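Local coordinates for protein exodeoxyribonuclease III (Archaeoglobus fulgidus, PDB 2VOA) that probably cleaves DNA at abasic sites as a metal-dependent AP endonuclease of the exonuclease III family, with two magnesium or manganese ions likely bound per subunit, at residues L180-H192 with A219-C233. The protein carries 1 engineered substitution. Residues are numbered along the deposited sequence; the frame is centred on the assembly and turned at random.
Sequences LELGFVDVLRKIH and AILATPPLAERCVDC
Ile220 O takes the N-H of Val187 at 3.3 Å, nearly in line with its C=O, while a water bridges Ile220 N to Leu188 N and to Asp186 OD1, whose carboxylate also salt-bridges Arg216. Leu221 meets both Leu180 and Phe184, crossing each at about a right angle: its CG meets Leu180 CD2 at 3.8 Å and its CB packs on Phe184 CB. Ala222 pairs with Val185 through two backbone bonds, N to O each way, as antiparallel strands do. From the following helix, Ala227 presses its CB onto Val185 CB at 3.5 Å. The turn from Ala227 to Cys230 is gripped by Lys190, extended with CG anti to its N (chi1 -176°) and bent only at the end; NZ gives in-plane bonds to Ala227 O (2.9 Å) and Cys230 O (2.8 Å). Ile191 lays CG1 against Cys233 CB at 4.0 Å and CD1 over the Val231 backbone; an alanine here would probably leave a gap beside both. Cys233 SG tucks under Leu188, 3.5 Å from its CA. Short edge strand 185-186 on 218-222, with helix 187-191 bridging to 230-235, thus joins the two sheets of the DNase I-like sandwich.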
loop_
_atom_site.group_PDB
_atom_site.type_symbol
_atom_site.label_atom_id
_atom_site.label_comp_id
_atom_site.label_asym_id
_atom_site.label_seq_id
_atom_site.Cartn_x
_atom_site.Cartn_y
_atom_site.Cartn_z
ATOM N N LEU A 180 1.003 38.679 -5.022
ATOM C CA LEU A 180 2.306 38.998 -4.406
ATOM C C LEU A 180 2.516 40.510 -4.254
ATOM O O LEU A 180 3.106 40.977 -3.277
ATOM C CB LEU A 180 3.456 38.421 -5.245
ATOM C CG LEU A 180 3.550 36.894 -5.346
ATOM C CD1 LEU A 180 4.935 36.483 -5.888
ATOM C CD2 LEU A 180 3.268 36.223 -4.041
ATOM N N GLU A 181 2.037 41.267 -5.242
ATOM C CA GLU A 181 2.222 42.719 -5.275
ATOM C C GLU A 181 1.523 43.440 -4.116
ATOM O O GLU A 181 1.783 44.625 -3.864
ATOM C CB GLU A 181 1.731 43.288 -6.607
ATOM C CG GLU A 181 2.682 43.089 -7.769
ATOM C CD GLU A 181 2.067 43.548 -9.106
ATOM O OE1 GLU A 181 0.960 44.148 -9.113
ATOM O OE2 GLU A 181 2.693 43.296 -10.159
ATOM N N LEU A 182 0.619 42.740 -3.437
ATOM C CA LEU A 182 -0.039 43.281 -2.241
ATOM C C LEU A 182 0.969 43.510 -1.111
ATOM O O LEU A 182 0.729 44.323 -0.194
ATOM C CB LEU A 182 -1.144 42.344 -1.753
ATOM C CG LEU A 182 -2.439 42.280 -2.562
ATOM C CD1 LEU A 182 -3.353 41.222 -1.951
ATOM C CD2 LEU A 182 -3.143 43.627 -2.591
ATOM N N GLY A 183 2.077 42.779 -1.180
ATOM C CA GLY A 183 3.168 42.935 -0.217
ATOM C C GLY A 183 3.561 41.622 0.404
ATOM O O GLY A 183 3.986 41.571 1.575
ATOM N N PHE A 184 3.398 40.534 -0.342
ATOM C CA PHE A 184 3.915 39.258 0.108
ATOM C C PHE A 184 5.318 39.051 -0.424
ATOM O O PHE A 184 5.619 39.403 -1.583
ATOM C CB PHE A 184 3.017 38.122 -0.329
ATOM C CG PHE A 184 1.734 38.046 0.433
ATOM C CD1 PHE A 184 0.537 38.451 -0.171
ATOM C CD2 PHE A 184 1.714 37.570 1.749
ATOM C CE1 PHE A 184 -0.662 38.368 0.531
ATOM C CE2 PHE A 184 0.515 37.485 2.465
ATOM C CZ PHE A 184 -0.669 37.875 1.850
ATOM N N VAL A 185 6.185 38.515 0.431
ATOM C CA VAL A 185 7.550 38.181 0.016
ATOM C C VAL A 185 7.704 36.651 -0.135
ATOM O O VAL A 185 7.416 35.901 0.798
ATOM C CB VAL A 185 8.567 38.703 1.036
ATOM C CG1 VAL A 185 9.963 38.372 0.575
ATOM C CG2 VAL A 185 8.404 40.241 1.185
ATOM N N ASP A 186 8.183 36.213 -1.299
ATOM C CA ASP A 186 8.373 34.771 -1.575
ATOM C C ASP A 186 9.723 34.467 -0.931
ATOM O O ASP A 186 10.779 34.693 -1.541
ATOM C CB ASP A 186 8.461 34.573 -3.091
ATOM C CG ASP A 186 8.433 33.112 -3.547
ATOM O OD1 ASP A 186 8.581 32.156 -2.759
ATOM O OD2 ASP A 186 8.248 32.915 -4.770
ATOM N N VAL A 187 9.695 34.021 0.320
ATOM C CA VAL A 187 10.941 33.987 1.109
ATOM C C VAL A 187 11.980 32.999 0.562
ATOM O O VAL A 187 13.184 33.189 0.771
ATOM C CB VAL A 187 10.670 33.803 2.650
ATOM C CG1 VAL A 187 9.943 35.015 3.190
ATOM C CG2 VAL A 187 9.909 32.479 2.936
ATOM N N LEU A 188 11.524 31.955 -0.135
ATOM C CA LEU A 188 12.468 31.031 -0.810
ATOM C C LEU A 188 13.446 31.836 -1.660
ATOM O O LEU A 188 14.646 31.539 -1.672
ATOM C CB LEU A 188 11.722 30.010 -1.684
ATOM C CG LEU A 188 12.668 29.033 -2.413
ATOM C CD1 LEU A 188 13.547 28.256 -1.420
ATOM C CD2 LEU A 188 11.819 28.104 -3.299
ATOM N N ARG A 189 12.945 32.877 -2.335
ATOM C CA ARG A 189 13.805 33.721 -3.192
ATOM C C ARG A 189 14.539 34.866 -2.479
ATOM O O ARG A 189 15.503 35.429 -3.020
ATOM C CB ARG A 189 13.031 34.209 -4.431
ATOM C CG ARG A 189 12.370 33.069 -5.212
ATOM C CD ARG A 189 13.414 32.021 -5.606
ATOM N NE ARG A 189 12.858 30.977 -6.450
ATOM C CZ ARG A 189 13.513 29.884 -6.786
ATOM N NH1 ARG A 189 14.771 29.711 -6.365
ATOM N NH2 ARG A 189 12.926 28.991 -7.570
ATOM N N LYS A 190 14.136 35.179 -1.245
ATOM C CA LYS A 190 15.007 36.008 -0.397
ATOM C C LYS A 190 16.327 35.285 -0.091
ATOM O O LYS A 190 17.418 35.884 -0.149
ATOM C CB LYS A 190 14.279 36.346 0.914
ATOM C CG LYS A 190 15.059 37.297 1.835
ATOM C CD LYS A 190 14.392 37.523 3.202
ATOM C CE LYS A 190 15.166 38.617 3.942
ATOM N NZ LYS A 190 15.198 38.359 5.400
ATOM N N ILE A 191 16.218 33.991 0.214
ATOM C CA ILE A 191 17.355 33.211 0.702
ATOM C C ILE A 191 18.128 32.555 -0.450
ATOM O O ILE A 191 19.359 32.453 -0.395
ATOM C CB ILE A 191 16.885 32.122 1.725
ATOM C CG1 ILE A 191 16.145 32.765 2.903
ATOM C CG2 ILE A 191 18.080 31.300 2.260
ATOM C CD1 ILE A 191 16.944 33.868 3.671
ATOM N N HIS A 192 17.371 32.092 -1.449
ATOM C CA HIS A 192 17.903 31.315 -2.576
ATOM C C HIS A 192 17.447 31.887 -3.910
ATOM O O HIS A 192 16.770 31.208 -4.679
ATOM C CB HIS A 192 17.474 29.857 -2.470
ATOM C CG HIS A 192 18.110 29.127 -1.334
ATOM N ND1 HIS A 192 19.439 28.756 -1.329
ATOM C CD2 HIS A 192 17.599 28.725 -0.147
ATOM C CE1 HIS A 192 19.714 28.134 -0.193
ATOM N NE2 HIS A 192 18.612 28.095 0.536
ATOM N N ALA A 219 4.822 27.497 -2.005
ATOM C CA ALA A 219 5.460 28.744 -1.561
ATOM C C ALA A 219 5.089 29.068 -0.109
ATOM O O ALA A 219 4.024 28.645 0.386
ATOM C CB ALA A 219 5.115 29.933 -2.500
ATOM N N ILE A 220 5.992 29.807 0.539
ATOM C CA ILE A 220 5.707 30.458 1.804
ATOM C C ILE A 220 5.872 31.959 1.570
ATOM O O ILE A 220 6.979 32.433 1.307
ATOM C CB ILE A 220 6.664 29.990 2.922
ATOM C CG1 ILE A 220 6.443 28.488 3.207
ATOM C CG2 ILE A 220 6.463 30.850 4.197
ATOM C CD1 ILE A 220 7.553 27.859 4.072
ATOM N N LEU A 221 4.759 32.692 1.649
ATOM C CA LEU A 221 4.763 34.128 1.383
ATOM C C LEU A 221 4.553 34.850 2.694
ATOM O O LEU A 221 3.593 34.566 3.399
ATOM C CB LEU A 221 3.652 34.502 0.399
ATOM C CG LEU A 221 3.651 33.967 -1.045
ATOM C CD1 LEU A 221 5.045 33.864 -1.624
ATOM C CD2 LEU A 221 3.001 32.653 -1.140
ATOM N N ALA A 222 5.469 35.751 3.035
ATOM C CA ALA A 222 5.386 36.424 4.333
ATOM C C ALA A 222 5.175 37.929 4.146
ATOM O O ALA A 222 5.669 38.534 3.174
ATOM C CB ALA A 222 6.669 36.158 5.134
ATOM N N THR A 223 4.443 38.549 5.076
ATOM C CA THR A 223 4.259 39.995 5.019
ATOM C C THR A 223 5.609 40.659 5.269
ATOM O O THR A 223 6.510 40.011 5.811
ATOM C CB THR A 223 3.272 40.474 6.107
ATOM O OG1 THR A 223 3.668 39.939 7.384
ATOM C CG2 THR A 223 1.846 40.060 5.739
ATOM N N PRO A 224 5.784 41.926 4.831
ATOM C CA PRO A 224 7.123 42.538 4.959
ATOM C C PRO A 224 7.837 42.455 6.332
ATOM O O PRO A 224 9.012 42.092 6.349
ATOM C CB PRO A 224 6.929 43.985 4.478
ATOM C CG PRO A 224 5.660 43.943 3.616
ATOM C CD PRO A 224 4.809 42.812 4.164
ATOM N N PRO A 225 7.141 42.740 7.464
ATOM C CA PRO A 225 7.846 42.739 8.755
ATOM C C PRO A 225 8.286 41.334 9.172
ATOM O O PRO A 225 9.304 41.194 9.850
ATOM C CB PRO A 225 6.813 43.286 9.755
ATOM C CG PRO A 225 5.566 43.473 9.035
ATOM C CD PRO A 225 5.703 43.049 7.619
ATOM N N LEU A 226 7.527 40.319 8.775
ATOM C CA LEU A 226 7.915 38.941 9.024
ATOM C C LEU A 226 9.024 38.479 8.062
ATOM O O LEU A 226 10.006 37.843 8.482
ATOM C CB LEU A 226 6.694 38.026 8.957
ATOM C CG LEU A 226 6.996 36.561 9.269
ATOM C CD1 LEU A 226 7.698 36.436 10.663
ATOM C CD2 LEU A 226 5.733 35.706 9.201
ATOM N N ALA A 227 8.883 38.834 6.789
ATOM C CA ALA A 227 9.909 38.516 5.783
ATOM C C ALA A 227 11.278 39.080 6.162
ATOM O O ALA A 227 12.302 38.421 5.943
ATOM C CB ALA A 227 9.467 39.028 4.415
ATOM N N GLU A 228 11.295 40.301 6.711
ATOM C CA GLU A 228 12.537 40.953 7.146
ATOM C C GLU A 228 13.348 40.088 8.110
ATOM O O GLU A 228 14.582 40.196 8.145
ATOM C CB GLU A 228 12.248 42.315 7.787
ATOM C CG GLU A 228 11.797 43.385 6.789
ATOM C CD GLU A 228 12.938 43.973 5.939
ATOM O OE1 GLU A 228 14.134 43.778 6.284
ATOM O OE2 GLU A 228 12.621 44.658 4.927
ATOM N N ARG A 229 12.636 39.259 8.882
ATOM C CA ARG A 229 13.203 38.360 9.903
ATOM C C ARG A 229 13.481 36.942 9.369
ATOM O O ARG A 229 13.958 36.078 10.112
ATOM C CB ARG A 229 12.266 38.320 11.126
ATOM C CG ARG A 229 12.299 39.623 11.928
ATOM C CD ARG A 229 11.318 39.587 13.092
ATOM N NE ARG A 229 11.319 40.862 13.823
ATOM C CZ ARG A 229 11.956 41.099 14.965
ATOM N NH1 ARG A 229 12.668 40.150 15.573
ATOM N NH2 ARG A 229 11.875 42.306 15.508
ATOM N N CYS A 230 13.244 36.707 8.071
ATOM C CA CYS A 230 13.481 35.368 7.516
ATOM C C CYS A 230 14.977 35.141 7.372
ATOM O O CYS A 230 15.643 35.918 6.667
ATOM C CB CYS A 230 12.802 35.159 6.157
ATOM S SG CYS A 230 13.039 33.472 5.569
ATOM N N VAL A 231 15.492 34.104 8.034
ATOM C CA VAL A 231 16.930 33.812 8.015
ATOM C C VAL A 231 17.298 32.541 7.230
ATOM O O VAL A 231 18.473 32.327 6.908
ATOM C CB VAL A 231 17.526 33.762 9.441
ATOM C CG1 VAL A 231 17.514 35.154 10.083
ATOM C CG2 VAL A 231 16.790 32.722 10.286
ATOM N N ASP A 232 16.304 31.722 6.916
ATOM C CA ASP A 232 16.535 30.518 6.107
ATOM C C ASP A 232 15.234 30.050 5.452
ATOM O O ASP A 232 14.143 30.360 5.927
ATOM C CB ASP A 232 17.125 29.401 6.959
ATOM C CG ASP A 232 17.892 28.366 6.121
ATOM O OD1 ASP A 232 18.080 28.571 4.885
ATOM O OD2 ASP A 232 18.336 27.365 6.711
ATOM N N CYS A 233 15.367 29.347 4.325
ATOM C CA CYS A 233 14.242 28.748 3.644
ATOM C C CYS A 233 14.843 27.707 2.717
ATOM O O CYS A 233 15.865 27.963 2.067
ATOM C CB CYS A 233 13.452 29.783 2.855
ATOM S SG CYS A 233 11.948 29.137 2.063
HETATM O O HOH W 1 8.674 30.886 -0.335
HETATM O O HOH W 2 19.108 27.016 2.923
#